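Local coordinates for envelopment polyprotein (Bovine Schmallenberg virus BH80/Germany/2011, PDB 7A56) that probably drives fusion of the viral envelope with a host membrane during entry, as a class II fusion glycoprotein captured here in its postfusion form, at residues E272-Y284 with K292-Y304. Sequence-based numbering, arbitrary orientation.
Sequences EGIIGSGTPKFDY and KDVILRRCFDNSY
Asp283 and Ile295 hold the two strands together through a reciprocal pair of backbone hydrogen bonds, Asp283 N to Ile295 O at 2.9 Å and Ile295 N to Asp283 O at 2.8 Å. At the corner, Arg297 N bonds to Lys281 O; past it, Lys281 N bonds to Arg298 O and Asp301 N to Ser277 O. Water 3 bridges the two segments past the corner, donating to Thr279 O and Cys299 O while accepting from Arg298 NE in the guanidinium plane.

Apolar contacts line one face of the strand pair. Phe282, with CG anti to the backbone N (chi1 161°), turns its ring edge to Val294, CE1 lying 3.9 Å from CG1, and its CB meets Leu296 CD1. At the loop end, Gly276 CA sits 3.5 Å above the centre of the Phe300 ring, a CH-pi contact.

Among the charged groups, Lys281 CE lies over one guanidinium face of Arg298, although Lys281 NZ and Arg298 NH1 are like charges 4.0 Å apart. Asp301 OD1, 3.3 Å from Arg298 NH2 but well out of the guanidinium plane, probably offsets this repulsion by charge alone. Asp283 OD1 forms a salt bridge with Arg156 of a second subunit. Past the corner, the Cys299-Cys179 disulfide ties the chain to strand 172-183; before it, strands 281-285 and 293-296 form an antiparallel beta hairpin.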
loop_
_atom_site.group_PDB
_atom_site.type_symbol
_atom_site.label_atom_id
_atom_site.label_comp_id
_atom_site.label_asym_id
_atom_site.label_seq_id
_atom_site.Cartn_x
_atom_site.Cartn_y
_atom_site.Cartn_z
ATOM N N GLU A 272 18.455 22.465 -13.022
ATOM C CA GLU A 272 19.275 22.462 -14.223
ATOM C C GLU A 272 18.544 22.948 -15.473
ATOM O O GLU A 272 19.171 23.036 -16.533
ATOM C CB GLU A 272 19.834 21.055 -14.446
ATOM C CG GLU A 272 20.467 20.475 -13.188
ATOM C CD GLU A 272 21.600 19.533 -13.505
ATOM O OE1 GLU A 272 22.742 19.826 -13.094
ATOM O OE2 GLU A 272 21.347 18.511 -14.183
ATOM N N GLY A 273 17.252 23.274 -15.378
ATOM C CA GLY A 273 16.509 23.720 -16.541
ATOM C C GLY A 273 15.077 23.239 -16.541
ATOM O O GLY A 273 14.503 23.042 -15.459
ATOM N N ILE A 274 14.495 23.036 -17.728
ATOM C CA ILE A 274 13.129 22.556 -17.882
ATOM C C ILE A 274 13.138 21.275 -18.701
ATOM O O ILE A 274 13.956 21.096 -19.614
ATOM C CB ILE A 274 12.219 23.591 -18.556
ATOM C CG1 ILE A 274 12.391 24.942 -17.911
ATOM C CG2 ILE A 274 10.770 23.177 -18.440
ATOM C CD1 ILE A 274 11.464 25.961 -18.513
ATOM N N ILE A 275 12.188 20.395 -18.374
ATOM C CA ILE A 275 11.969 19.108 -19.031
ATOM C C ILE A 275 10.565 19.141 -19.602
ATOM O O ILE A 275 9.606 19.423 -18.877
ATOM C CB ILE A 275 12.103 17.925 -18.036
ATOM C CG1 ILE A 275 13.505 17.890 -17.425
ATOM C CG2 ILE A 275 11.747 16.593 -18.751
ATOM C CD1 ILE A 275 13.706 16.776 -16.341
ATOM N N GLY A 276 10.430 18.814 -20.890
ATOM C CA GLY A 276 9.091 18.635 -21.422
ATOM C C GLY A 276 9.234 17.856 -22.713
ATOM O O GLY A 276 10.343 17.577 -23.149
ATOM N N SER A 277 8.134 17.416 -23.263
ATOM C CA SER A 277 8.247 16.734 -24.549
ATOM C C SER A 277 7.001 17.061 -25.367
ATOM O O SER A 277 6.066 17.696 -24.875
ATOM C CB SER A 277 8.466 15.231 -24.374
ATOM O OG SER A 277 7.346 14.674 -23.787
ATOM N N GLY A 278 7.002 16.636 -26.638
ATOM C CA GLY A 278 5.829 16.860 -27.465
ATOM C C GLY A 278 6.277 17.282 -28.857
ATOM O O GLY A 278 7.455 17.579 -29.053
ATOM N N THR A 279 5.335 17.343 -29.789
ATOM C CA THR A 279 5.561 17.756 -31.180
ATOM C C THR A 279 5.103 19.195 -31.339
ATOM O O THR A 279 3.900 19.465 -31.187
ATOM C CB THR A 279 4.775 16.853 -32.112
ATOM O OG1 THR A 279 5.231 15.516 -31.928
ATOM C CG2 THR A 279 4.975 17.297 -33.625
ATOM N N PRO A 280 6.002 20.160 -31.541
ATOM C CA PRO A 280 5.566 21.556 -31.653
ATOM C C PRO A 280 4.550 21.746 -32.757
ATOM O O PRO A 280 4.621 21.102 -33.809
ATOM C CB PRO A 280 6.857 22.301 -31.970
ATOM C CG PRO A 280 7.892 21.483 -31.204
ATOM C CD PRO A 280 7.469 20.060 -31.456
ATOM N N LYS A 281 3.615 22.657 -32.513
ATOM C CA LYS A 281 2.666 23.041 -33.546
ATOM C C LYS A 281 3.343 24.160 -34.318
ATOM O O LYS A 281 3.244 25.331 -33.945
ATOM C CB LYS A 281 1.358 23.519 -32.946
ATOM C CG LYS A 281 0.517 22.412 -32.315
ATOM C CD LYS A 281 -0.751 23.100 -31.855
ATOM C CE LYS A 281 -1.920 22.163 -31.809
ATOM N NZ LYS A 281 -3.151 22.924 -31.437
ATOM N N PHE A 282 4.006 23.782 -35.414
ATOM C CA PHE A 282 4.901 24.650 -36.175
ATOM C C PHE A 282 4.405 24.758 -37.615
ATOM O O PHE A 282 4.140 23.732 -38.260
ATOM C CB PHE A 282 6.322 24.040 -36.187
ATOM C CG PHE A 282 7.221 24.587 -37.304
ATOM C CD1 PHE A 282 7.504 25.953 -37.394
ATOM C CD2 PHE A 282 7.824 23.722 -38.205
ATOM C CE1 PHE A 282 8.359 26.465 -38.455
ATOM C CE2 PHE A 282 8.670 24.215 -39.236
ATOM C CZ PHE A 282 8.945 25.579 -39.324
ATOM N N ASP A 283 4.294 25.978 -38.105
ATOM C CA ASP A 283 4.033 26.220 -39.527
ATOM C C ASP A 283 4.678 27.551 -39.856
ATOM O O ASP A 283 5.347 28.165 -39.015
ATOM C CB ASP A 283 2.494 26.169 -39.806
ATOM C CG ASP A 283 2.160 25.699 -41.229
ATOM O OD1 ASP A 283 3.012 25.908 -42.121
ATOM O OD2 ASP A 283 1.034 25.178 -41.462
ATOM N N TYR A 284 4.502 28.013 -41.097
ATOM C CA TYR A 284 5.101 29.281 -41.443
ATOM C C TYR A 284 4.283 29.941 -42.554
ATOM O O TYR A 284 3.553 29.267 -43.303
ATOM C CB TYR A 284 6.559 29.083 -41.918
ATOM C CG TYR A 284 6.741 28.217 -43.182
ATOM C CD1 TYR A 284 6.870 26.827 -43.082
ATOM C CD2 TYR A 284 6.824 28.787 -44.449
ATOM C CE1 TYR A 284 7.042 26.038 -44.188
ATOM C CE2 TYR A 284 6.981 27.985 -45.588
ATOM C CZ TYR A 284 7.107 26.639 -45.451
ATOM O OH TYR A 284 7.257 25.842 -46.544
ATOM N N LYS A 292 10.672 33.907 -44.114
ATOM C CA LYS A 292 9.368 33.406 -43.672
ATOM C C LYS A 292 9.112 33.744 -42.204
ATOM O O LYS A 292 10.047 33.877 -41.407
ATOM C CB LYS A 292 9.278 31.876 -43.880
ATOM C CG LYS A 292 9.512 31.526 -45.411
ATOM C CD LYS A 292 10.313 30.192 -45.558
ATOM C CE LYS A 292 10.858 30.084 -47.023
ATOM N NZ LYS A 292 11.435 31.344 -47.518
ATOM N N ASP A 293 7.829 33.893 -41.854
ATOM C CA ASP A 293 7.417 34.013 -40.438
ATOM C C ASP A 293 7.096 32.651 -39.877
ATOM O O ASP A 293 6.280 31.925 -40.447
ATOM C CB ASP A 293 6.193 34.913 -40.278
ATOM C CG ASP A 293 6.389 36.297 -40.859
ATOM O OD1 ASP A 293 7.442 36.936 -40.640
ATOM O OD2 ASP A 293 5.472 36.776 -41.557
ATOM N N VAL A 294 7.679 32.337 -38.708
ATOM C CA VAL A 294 7.427 31.095 -37.994
ATOM C C VAL A 294 6.165 31.265 -37.166
ATOM O O VAL A 294 6.029 32.256 -36.440
ATOM C CB VAL A 294 8.637 30.744 -37.115
ATOM C CG1 VAL A 294 8.328 29.623 -36.141
ATOM C CG2 VAL A 294 9.829 30.367 -38.032
ATOM N N ILE A 295 5.212 30.338 -37.318
ATOM C CA ILE A 295 4.002 30.336 -36.493
ATOM C C ILE A 295 4.134 29.167 -35.542
ATOM O O ILE A 295 4.255 28.019 -35.978
ATOM C CB ILE A 295 2.715 30.246 -37.331
ATOM C CG1 ILE A 295 2.809 31.109 -38.625
ATOM C CG2 ILE A 295 1.441 30.561 -36.412
ATOM C CD1 ILE A 295 2.566 32.549 -38.428
ATOM N N LEU A 296 4.216 29.445 -34.230
ATOM C CA LEU A 296 4.477 28.420 -33.246
ATOM C C LEU A 296 3.329 28.505 -32.236
ATOM O O LEU A 296 3.238 29.481 -31.491
ATOM C CB LEU A 296 5.842 28.654 -32.605
ATOM C CG LEU A 296 6.533 27.472 -31.968
ATOM C CD1 LEU A 296 6.893 26.498 -33.100
ATOM C CD2 LEU A 296 7.779 28.025 -31.324
ATOM N N ARG A 297 2.393 27.552 -32.301
ATOM C CA ARG A 297 1.206 27.631 -31.456
ATOM C C ARG A 297 1.329 26.761 -30.220
ATOM O O ARG A 297 0.489 26.880 -29.314
ATOM C CB ARG A 297 -0.053 27.212 -32.222
ATOM C CG ARG A 297 -0.443 28.156 -33.375
ATOM C CD ARG A 297 -1.307 27.395 -34.423
ATOM N NE ARG A 297 -1.582 28.312 -35.550
ATOM C CZ ARG A 297 -2.613 29.173 -35.631
ATOM N NH1 ARG A 297 -3.548 29.236 -34.681
ATOM N NH2 ARG A 297 -2.711 29.988 -36.681
ATOM N N ARG A 298 2.328 25.890 -30.172
ATOM C CA ARG A 298 2.560 25.104 -28.973
ATOM C C ARG A 298 3.955 24.528 -29.113
ATOM O O ARG A 298 4.385 24.233 -30.220
ATOM C CB ARG A 298 1.511 23.985 -28.778
ATOM C CG ARG A 298 1.492 23.366 -27.367
ATOM C CD ARG A 298 0.308 22.413 -27.211
ATOM N NE ARG A 298 0.543 21.197 -27.978
ATOM C CZ ARG A 298 -0.410 20.447 -28.536
ATOM N NH1 ARG A 298 -1.695 20.794 -28.398
ATOM N NH2 ARG A 298 -0.069 19.380 -29.272
ATOM N N CYS A 299 4.677 24.427 -27.995
ATOM C CA CYS A 299 5.975 23.756 -28.017
ATOM C C CYS A 299 5.869 22.384 -27.378
ATOM O O CYS A 299 5.719 21.357 -28.069
ATOM C CB CYS A 299 7.056 24.617 -27.316
ATOM S SG CYS A 299 8.722 23.866 -27.412
ATOM N N PHE A 300 5.941 22.337 -26.032
ATOM C CA PHE A 300 5.692 21.081 -25.360
ATOM C C PHE A 300 4.189 20.827 -25.273
ATOM O O PHE A 300 3.391 21.757 -25.300
ATOM C CB PHE A 300 6.195 21.103 -23.892
ATOM C CG PHE A 300 7.702 21.359 -23.697
ATOM C CD1 PHE A 300 8.653 20.858 -24.578
ATOM C CD2 PHE A 300 8.149 22.006 -22.538
ATOM C CE1 PHE A 300 10.034 21.066 -24.358
ATOM C CE2 PHE A 300 9.533 22.229 -22.322
ATOM C CZ PHE A 300 10.467 21.740 -23.206
ATOM N N ASP A 301 3.819 19.567 -25.008
ATOM C CA ASP A 301 2.537 19.276 -24.371
ATOM C C ASP A 301 2.612 19.626 -22.885
ATOM O O ASP A 301 3.642 19.415 -22.251
ATOM C CB ASP A 301 2.180 17.790 -24.475
ATOM C CG ASP A 301 1.973 17.322 -25.930
ATOM O OD1 ASP A 301 1.108 17.910 -26.605
ATOM O OD2 ASP A 301 2.634 16.338 -26.349
ATOM N N ASN A 302 1.533 20.176 -22.321
ATOM C CA ASN A 302 1.526 20.496 -20.879
ATOM C C ASN A 302 0.175 20.094 -20.324
ATOM O O ASN A 302 -0.849 20.616 -20.754
ATOM C CB ASN A 302 1.783 21.982 -20.582
ATOM C CG ASN A 302 2.001 22.274 -19.059
ATOM O OD1 ASN A 302 1.756 21.399 -18.184
ATOM N ND2 ASN A 302 2.498 23.465 -18.754
ATOM N N SER A 303 0.168 19.193 -19.367
ATOM C CA SER A 303 -1.082 18.687 -18.808
ATOM C C SER A 303 -1.338 19.230 -17.397
ATOM O O SER A 303 -1.860 18.525 -16.538
ATOM C CB SER A 303 -1.075 17.152 -18.840
ATOM O OG SER A 303 -2.370 16.658 -18.501
ATOM N N TYR A 304 -1.029 20.512 -17.176
ATOM C CA TYR A 304 -1.167 21.186 -15.876
ATOM C C TYR A 304 -2.591 21.138 -15.336
ATOM O O TYR A 304 -2.806 21.127 -14.107
ATOM C CB TYR A 304 -0.731 22.657 -16.015
ATOM C CG TYR A 304 -1.040 23.469 -14.806
ATOM C CD1 TYR A 304 -0.366 23.212 -13.615
ATOM C CD2 TYR A 304 -2.062 24.443 -14.816
ATOM C CE1 TYR A 304 -0.653 23.940 -12.448
ATOM C CE2 TYR A 304 -2.359 25.186 -13.667
ATOM C CZ TYR A 304 -1.650 24.900 -12.461
ATOM O OH TYR A 304 -1.909 25.562 -11.255
HETATM O O HOH W 1 5.666 17.670 -21.690
HETATM O O HOH W 2 2.538 16.455 -28.873
HETATM O O HOH W 3 3.117 20.454 -28.653
#